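Local coordinates for ZT_dimer domain-containing protein (Thermotoga maritima, PDB 6VDA) that probably moves metal cations such as zinc across the membrane as a CDF-family transporter, this chain being its zinc-binding C-terminal domain, at residues A[43-48]-A[79-84]; A[63-68]-A[75-80]. All blocks are in the same frame, centred on the assembly; numbering follows the deposited sequence.

Contact 1: A[43-48]-A[79-84]. With ZN (zinc ion), chain B; SO4 (sulfate ion), chain D; SO4 (sulfate ion), chain C.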
loop_
_atom_site.group_PDB
_atom_site.type_symbol
_atom_site.label_atom_id
_atom_site.label_comp_id
_atom_site.label_asym_id
_atom_site.label_seq_id
_atom_site.Cartn_x
_atom_site.Cartn_y
_atom_site.Cartn_z
ATOM N N GLU A 43 -4.930 -7.831 -5.422
ATOM C CA GLU A 43 -3.867 -6.877 -5.036
ATOM C C GLU A 43 -3.087 -6.501 -6.298
ATOM O O GLU A 43 -2.956 -7.360 -7.188
ATOM C CB GLU A 43 -3.015 -7.536 -3.960
ATOM C CG GLU A 43 -1.718 -6.824 -3.662
ATOM C CD GLU A 43 -1.051 -7.392 -2.424
ATOM O OE1 GLU A 43 -0.795 -6.611 -1.490
ATOM O OE2 GLU A 43 -0.824 -8.624 -2.389
ATOM N N MET A 44 -2.618 -5.259 -6.394
ATOM C CA MET A 44 -1.863 -4.792 -7.581
ATOM C C MET A 44 -1.034 -3.553 -7.231
ATOM O O MET A 44 -1.360 -2.860 -6.249
ATOM C CB MET A 44 -2.820 -4.475 -8.735
ATOM C CG MET A 44 -3.709 -3.262 -8.511
ATOM S SD MET A 44 -4.936 -3.068 -9.839
ATOM C CE MET A 44 -6.143 -4.309 -9.383
ATOM N N ASP A 45 0.013 -3.304 -8.013
ATOM C CA ASP A 45 0.733 -2.008 -8.048
ATOM C C ASP A 45 0.280 -1.277 -9.308
ATOM O O ASP A 45 0.115 -1.955 -10.329
ATOM C CB ASP A 45 2.248 -2.207 -8.051
ATOM C CG ASP A 45 2.775 -2.817 -6.766
ATOM O OD1 ASP A 45 1.949 -3.153 -5.912
ATOM O OD2 ASP A 45 4.006 -2.938 -6.632
ATOM N N ILE A 46 0.055 0.035 -9.221
ATOM C CA ILE A 46 -0.099 0.913 -10.416
ATOM C C ILE A 46 0.945 2.023 -10.320
ATOM O O ILE A 46 1.386 2.335 -9.205
ATOM C CB ILE A 46 -1.535 1.468 -10.551
ATOM C CG1 ILE A 46 -1.924 2.361 -9.370
ATOM C CG2 ILE A 46 -2.530 0.337 -10.765
ATOM C CD1 ILE A 46 -3.167 3.180 -9.607
ATOM N N GLU A 47 1.285 2.617 -11.460
ATOM C CA GLU A 47 2.133 3.827 -11.547
ATOM C C GLU A 47 1.276 5.018 -11.990
ATOM O O GLU A 47 0.388 4.845 -12.854
ATOM C CB GLU A 47 3.298 3.553 -12.492
ATOM C CG GLU A 47 4.281 2.560 -11.920
ATOM C CD GLU A 47 5.438 2.232 -12.841
ATOM O OE1 GLU A 47 5.944 3.155 -13.506
ATOM O OE2 GLU A 47 5.820 1.057 -12.892
ATOM N N VAL A 48 1.530 6.187 -11.401
ATOM C CA VAL A 48 0.887 7.473 -11.800
ATOM C C VAL A 48 1.971 8.540 -11.918
ATOM O O VAL A 48 3.068 8.376 -11.340
ATOM C CB VAL A 48 -0.222 7.893 -10.817
ATOM C CG1 VAL A 48 -1.241 6.775 -10.638
ATOM C CG2 VAL A 48 0.330 8.347 -9.471
ATOM N N THR A 79 -6.965 -4.164 -3.145
ATOM C CA THR A 79 -5.953 -3.240 -2.573
ATOM C C THR A 79 -4.970 -2.861 -3.684
ATOM O O THR A 79 -4.467 -3.781 -4.385
ATOM C CB THR A 79 -5.251 -3.847 -1.350
ATOM O OG1 THR A 79 -4.467 -4.954 -1.792
ATOM C CG2 THR A 79 -6.216 -4.300 -0.278
ATOM N N ILE A 80 -4.718 -1.554 -3.816
ATOM C CA ILE A 80 -3.927 -0.931 -4.910
ATOM C C ILE A 80 -2.811 -0.099 -4.286
ATOM O O ILE A 80 -3.128 0.875 -3.606
ATOM C CB ILE A 80 -4.833 -0.064 -5.800
ATOM C CG1 ILE A 80 -6.044 -0.855 -6.295
ATOM C CG2 ILE A 80 -4.037 0.535 -6.948
ATOM C CD1 ILE A 80 -7.088 -0.007 -6.971
ATOM N N HIS A 81 -1.560 -0.464 -4.552
ATOM C CA HIS A 81 -0.349 0.306 -4.178
ATOM C C HIS A 81 -0.040 1.296 -5.306
ATOM O O HIS A 81 -0.144 0.901 -6.492
ATOM C CB HIS A 81 0.780 -0.673 -3.847
ATOM C CG HIS A 81 0.340 -1.726 -2.885
ATOM N ND1 HIS A 81 0.231 -3.064 -3.244
ATOM C CD2 HIS A 81 -0.082 -1.639 -1.601
ATOM C CE1 HIS A 81 -0.198 -3.757 -2.211
ATOM N NE2 HIS A 81 -0.403 -2.904 -1.189
ATOM N N VAL A 82 0.257 2.549 -4.960
ATOM C CA VAL A 82 0.526 3.635 -5.952
ATOM C C VAL A 82 2.022 3.972 -5.930
ATOM O O VAL A 82 2.569 4.164 -4.832
ATOM C CB VAL A 82 -0.350 4.869 -5.678
ATOM C CG1 VAL A 82 0.119 6.078 -6.468
ATOM C CG2 VAL A 82 -1.819 4.572 -5.960
ATOM N N GLU A 83 2.649 4.019 -7.109
ATOM C CA GLU A 83 4.086 4.348 -7.280
ATOM C C GLU A 83 4.237 5.446 -8.323
ATOM O O GLU A 83 3.366 5.624 -9.176
ATOM C CB GLU A 83 4.884 3.137 -7.759
ATOM C CG GLU A 83 4.692 1.887 -6.927
ATOM C CD GLU A 83 5.275 0.656 -7.594
ATOM O OE1 GLU A 83 6.069 0.821 -8.533
ATOM O OE2 GLU A 83 4.936 -0.465 -7.177
ATOM N N PRO A 84 5.368 6.183 -8.303
ATOM C CA PRO A 84 5.729 7.076 -9.400
ATOM C C PRO A 84 6.046 6.319 -10.699
ATOM O O PRO A 84 6.543 5.203 -10.625
ATOM C CB PRO A 84 7.009 7.787 -8.926
ATOM C CG PRO A 84 7.071 7.522 -7.434
ATOM C CD PRO A 84 6.372 6.192 -7.229
HETATM ZN ZN ZN B . 5.478 -1.880 -7.865
HETATM S S SO4 D . 0.622 2.709 -1.322
HETATM O O1 SO4 D . -0.412 1.850 -0.803
HETATM O O2 SO4 D . 1.113 3.558 -0.271
HETATM O O3 SO4 D . 1.697 1.901 -1.829
HETATM O O4 SO4 D . 0.091 3.518 -2.383
HETATM S S SO4 C . -0.285 2.997 -0.639
HETATM O O1 SO4 C . 0.633 1.898 -0.485
HETATM O O2 SO4 C . -0.722 3.070 -2.007
HETATM O O3 SO4 C . -1.421 2.788 0.218
HETATM O O4 SO4 C . 0.366 4.225 -0.278
#

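Contact 2: A[63-68]-A[75-80]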
loop_
_atom_site.group_PDB
_atom_site.type_symbol
_atom_site.label_atom_id
_atom_site.label_comp_id
_atom_site.label_asym_id
_atom_site.label_seq_id
_atom_site.Cartn_x
_atom_site.Cartn_y
_atom_site.Cartn_z
ATOM N N LYS A 63 -12.055 4.762 -6.742
ATOM C CA LYS A 63 -12.887 4.594 -7.967
ATOM C C LYS A 63 -12.532 3.267 -8.657
ATOM O O LYS A 63 -13.451 2.623 -9.201
ATOM C CB LYS A 63 -12.703 5.792 -8.905
ATOM C CG LYS A 63 -13.648 5.853 -10.097
ATOM C CD LYS A 63 -15.037 6.383 -9.780
ATOM N N ILE A 64 -11.255 2.864 -8.646
ATOM C CA ILE A 64 -10.799 1.598 -9.296
ATOM C C ILE A 64 -11.457 0.426 -8.556
ATOM O O ILE A 64 -12.065 -0.413 -9.230
ATOM C CB ILE A 64 -9.259 1.485 -9.342
ATOM C CG1 ILE A 64 -8.637 2.555 -10.241
ATOM C CG2 ILE A 64 -8.823 0.093 -9.782
ATOM C CD1 ILE A 64 -7.126 2.620 -10.167
ATOM N N ARG A 65 -11.350 0.389 -7.223
ATOM C CA ARG A 65 -11.930 -0.684 -6.375
ATOM C C ARG A 65 -13.439 -0.749 -6.630
ATOM O O ARG A 65 -13.971 -1.863 -6.723
ATOM C CB ARG A 65 -11.660 -0.442 -4.884
ATOM C CG ARG A 65 -12.356 -1.443 -3.970
ATOM C CD ARG A 65 -11.914 -1.408 -2.517
ATOM N NE ARG A 65 -12.950 -0.854 -1.649
ATOM C CZ ARG A 65 -13.925 -1.541 -1.042
ATOM N NH1 ARG A 65 -14.036 -2.854 -1.173
ATOM N NH2 ARG A 65 -14.794 -0.901 -0.282
ATOM N N LYS A 66 -14.091 0.411 -6.719
ATOM C CA LYS A 66 -15.559 0.538 -6.907
ATOM C C LYS A 66 -15.923 -0.143 -8.232
ATOM O O LYS A 66 -16.814 -1.016 -8.215
ATOM C CB LYS A 66 -15.979 2.013 -6.843
ATOM C CG LYS A 66 -17.445 2.274 -6.516
ATOM N N GLU A 67 -15.203 0.183 -9.312
ATOM C CA GLU A 67 -15.429 -0.371 -10.676
ATOM C C GLU A 67 -15.104 -1.867 -10.705
ATOM O O GLU A 67 -15.843 -2.608 -11.386
ATOM C CB GLU A 67 -14.614 0.383 -11.730
ATOM C CG GLU A 67 -15.249 1.694 -12.155
ATOM C CD GLU A 67 -16.711 1.558 -12.549
ATOM O OE1 GLU A 67 -17.018 0.700 -13.414
ATOM O OE2 GLU A 67 -17.547 2.284 -11.966
ATOM N N MET A 68 -14.052 -2.299 -10.004
ATOM C CA MET A 68 -13.675 -3.734 -9.901
ATOM C C MET A 68 -14.851 -4.508 -9.292
ATOM O O MET A 68 -15.258 -5.512 -9.887
ATOM C CB MET A 68 -12.432 -3.934 -9.028
ATOM C CG MET A 68 -11.175 -3.301 -9.598
ATOM S SD MET A 68 -10.442 -4.239 -10.956
ATOM C CE MET A 68 -9.932 -5.708 -10.070
ATOM N N ILE A 75 -15.542 -10.772 -6.543
ATOM C CA ILE A 75 -14.391 -10.045 -5.928
ATOM C C ILE A 75 -14.853 -9.469 -4.586
ATOM O O ILE A 75 -15.797 -8.664 -4.588
ATOM C CB ILE A 75 -13.841 -8.945 -6.857
ATOM C CG1 ILE A 75 -13.313 -9.522 -8.172
ATOM C CG2 ILE A 75 -12.777 -8.122 -6.144
ATOM C CD1 ILE A 75 -13.015 -8.475 -9.223
ATOM N N GLU A 76 -14.191 -9.865 -3.496
ATOM C CA GLU A 76 -14.526 -9.475 -2.099
ATOM C C GLU A 76 -13.828 -8.147 -1.761
ATOM O O GLU A 76 -14.483 -7.294 -1.134
ATOM C CB GLU A 76 -14.128 -10.605 -1.143
ATOM C CG GLU A 76 -14.451 -10.330 0.317
ATOM C CD GLU A 76 -15.928 -10.265 0.670
ATOM O OE1 GLU A 76 -16.738 -10.933 -0.011
ATOM O OE2 GLU A 76 -16.267 -9.547 1.631
ATOM N N ASP A 77 -12.559 -7.972 -2.154
ATOM C CA ASP A 77 -11.807 -6.706 -1.929
ATOM C C ASP A 77 -10.674 -6.532 -2.956
ATOM O O ASP A 77 -10.257 -7.527 -3.590
ATOM C CB ASP A 77 -11.257 -6.636 -0.504
ATOM C CG ASP A 77 -11.136 -5.220 0.031
ATOM O OD1 ASP A 77 -11.150 -4.276 -0.787
ATOM O OD2 ASP A 77 -11.037 -5.070 1.265
ATOM N N VAL A 78 -10.207 -5.290 -3.109
ATOM C CA VAL A 78 -9.111 -4.899 -4.039
ATOM C C VAL A 78 -8.249 -3.861 -3.340
ATOM O O VAL A 78 -8.793 -2.801 -3.006
ATOM C CB VAL A 78 -9.648 -4.328 -5.363
ATOM C CG1 VAL A 78 -8.505 -3.968 -6.304
ATOM C CG2 VAL A 78 -10.641 -5.274 -6.024
ATOM N N THR A 79 -6.965 -4.164 -3.145
ATOM C CA THR A 79 -5.953 -3.240 -2.573
ATOM C C THR A 79 -4.970 -2.861 -3.684
ATOM O O THR A 79 -4.467 -3.781 -4.385
ATOM C CB THR A 79 -5.251 -3.847 -1.350
ATOM O OG1 THR A 79 -4.467 -4.954 -1.792
ATOM C CG2 THR A 79 -6.216 -4.300 -0.278
ATOM N N ILE A 80 -4.718 -1.554 -3.816
ATOM C CA ILE A 80 -3.927 -0.931 -4.910
ATOM C C ILE A 80 -2.811 -0.099 -4.286
ATOM O O ILE A 80 -3.128 0.875 -3.606
ATOM C CB ILE A 80 -4.833 -0.064 -5.800
ATOM C CG1 ILE A 80 -6.044 -0.855 -6.295
ATOM C CG2 ILE A 80 -4.037 0.535 -6.948
ATOM C CD1 ILE A 80 -7.088 -0.007 -6.971
#

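Contact 1: A[43-48]-A[79-84]
Asp45 and Glu83 each lend one carboxylate oxygen to the same zinc ion. Asp45 OD2 lies 2.2 Å from the metal, and Glu83 OE2 also binds it, though the 1.7 Å modelled from Glu83 OE2 to zinc is too short to be trusted. The two ligand oxygens, Asp45 OD2 and Glu83 OE2, sit 2.7 Å apart, a closeness the cation between them accounts for. Their carboxylate planes are turned 72° apart. His29 and Glu89 complete the site. The other oxygen of Asp45 takes a side-chain hydrogen bond: His81 ND1 reaches OD1 at 3.2 Å, near the plane of the ring, with the carboxylate almost perpendicular to it. This bond would tend to fix the turn of the Asp45 carboxylate. Glu43 OE1 comes to the ring edge, 3.0 Å from His81 CE1, while its OE2 pairs with Arg34.

The backbones are joined by five hydrogen bonds in parallel register. His81 N to Met44 O and Ile46 N to His81 O are close to straight.

Apolar side chains line the face of Met44, Ile46, Ile80 and Val82. Ile46 CG1 stands between the backbone N and the carbonyl carbon (chi1 63°) and meets Ile80 CG2 at 3.7 Å. At the strand end Val48 CG2 touches Val82 CG1 at 3.8 Å, and Val54 of the second subunit packs on both valines.

The strands are the parallel neighbours of a beta-alpha-beta unit, here carrying a zinc site of the CDF cytoplasmic domain.

Contact 2: A[63-68]-A[75-80]
Ile64 CG2 and Ile80 CD1 touch at 3.3 Å, a tight apolar contact between helix and strand. Ile80 reaches it with an extended CG1 branch (chi2 170°), which carries CD1 up to the helix. One turn on, Met68 CB rests on Val78 CG2 at 3.7 Å, the two side chains crossing at about a right angle. Met68 then bends at chi2 and chi3, and its CE lies 4.2 Å from Ile75 CD1.

Arg65 covers the flank of this packing. Its aliphatic part runs past Val78 in the opposite direction, with CD 3.5 Å from Val78 O. The chain bends at chi3 (109°), and NH1 meets Asp77 OD1 at 3.2 Å in a salt bridge. The hydrogen bond within it is weak, and the guanidinium and carboxylate planes are 58° apart.

Asp77 is itself positioned by its own strand: Val78 N donates to Asp77 OD1 at 2.7 Å, so this oxygen has two donors. Replacing Arg65 with an alanine would probably leave the Asp77 carboxylate without its cationic mate and uncover the side of Val78.

Farther out, Ile15 and Leu19 of helix 6-19 pack on Met68 and Ile64, and Ile42 lies against Met68 and Ile75. The contact therefore rests mainly on apolar packing of helix 54-71 over strand 75-84, with one loosely aligned ion pair at its edge.

Both contacts belong to one beta-alpha-beta unit. Contact 1 pairs strands 39-48 and 75-84, and contact 2 lays the connecting helix 54-71 over the second of them. They share Thr79 and Ile80, and their centres are about 12 Å apart. Apolar side chains join them directly: Met44 CE lies 3.9 Å from Val78 CG1, and Ile46 CD1 lies 4.0 Å from Ile64 CD1. The zinc ion sits across the sheet from this packing, on the face of Asp45 and Glu83. The side chain of Ile80 is about 10 Å from it, so contact 2 backs the metal-bearing strands without reaching the metal.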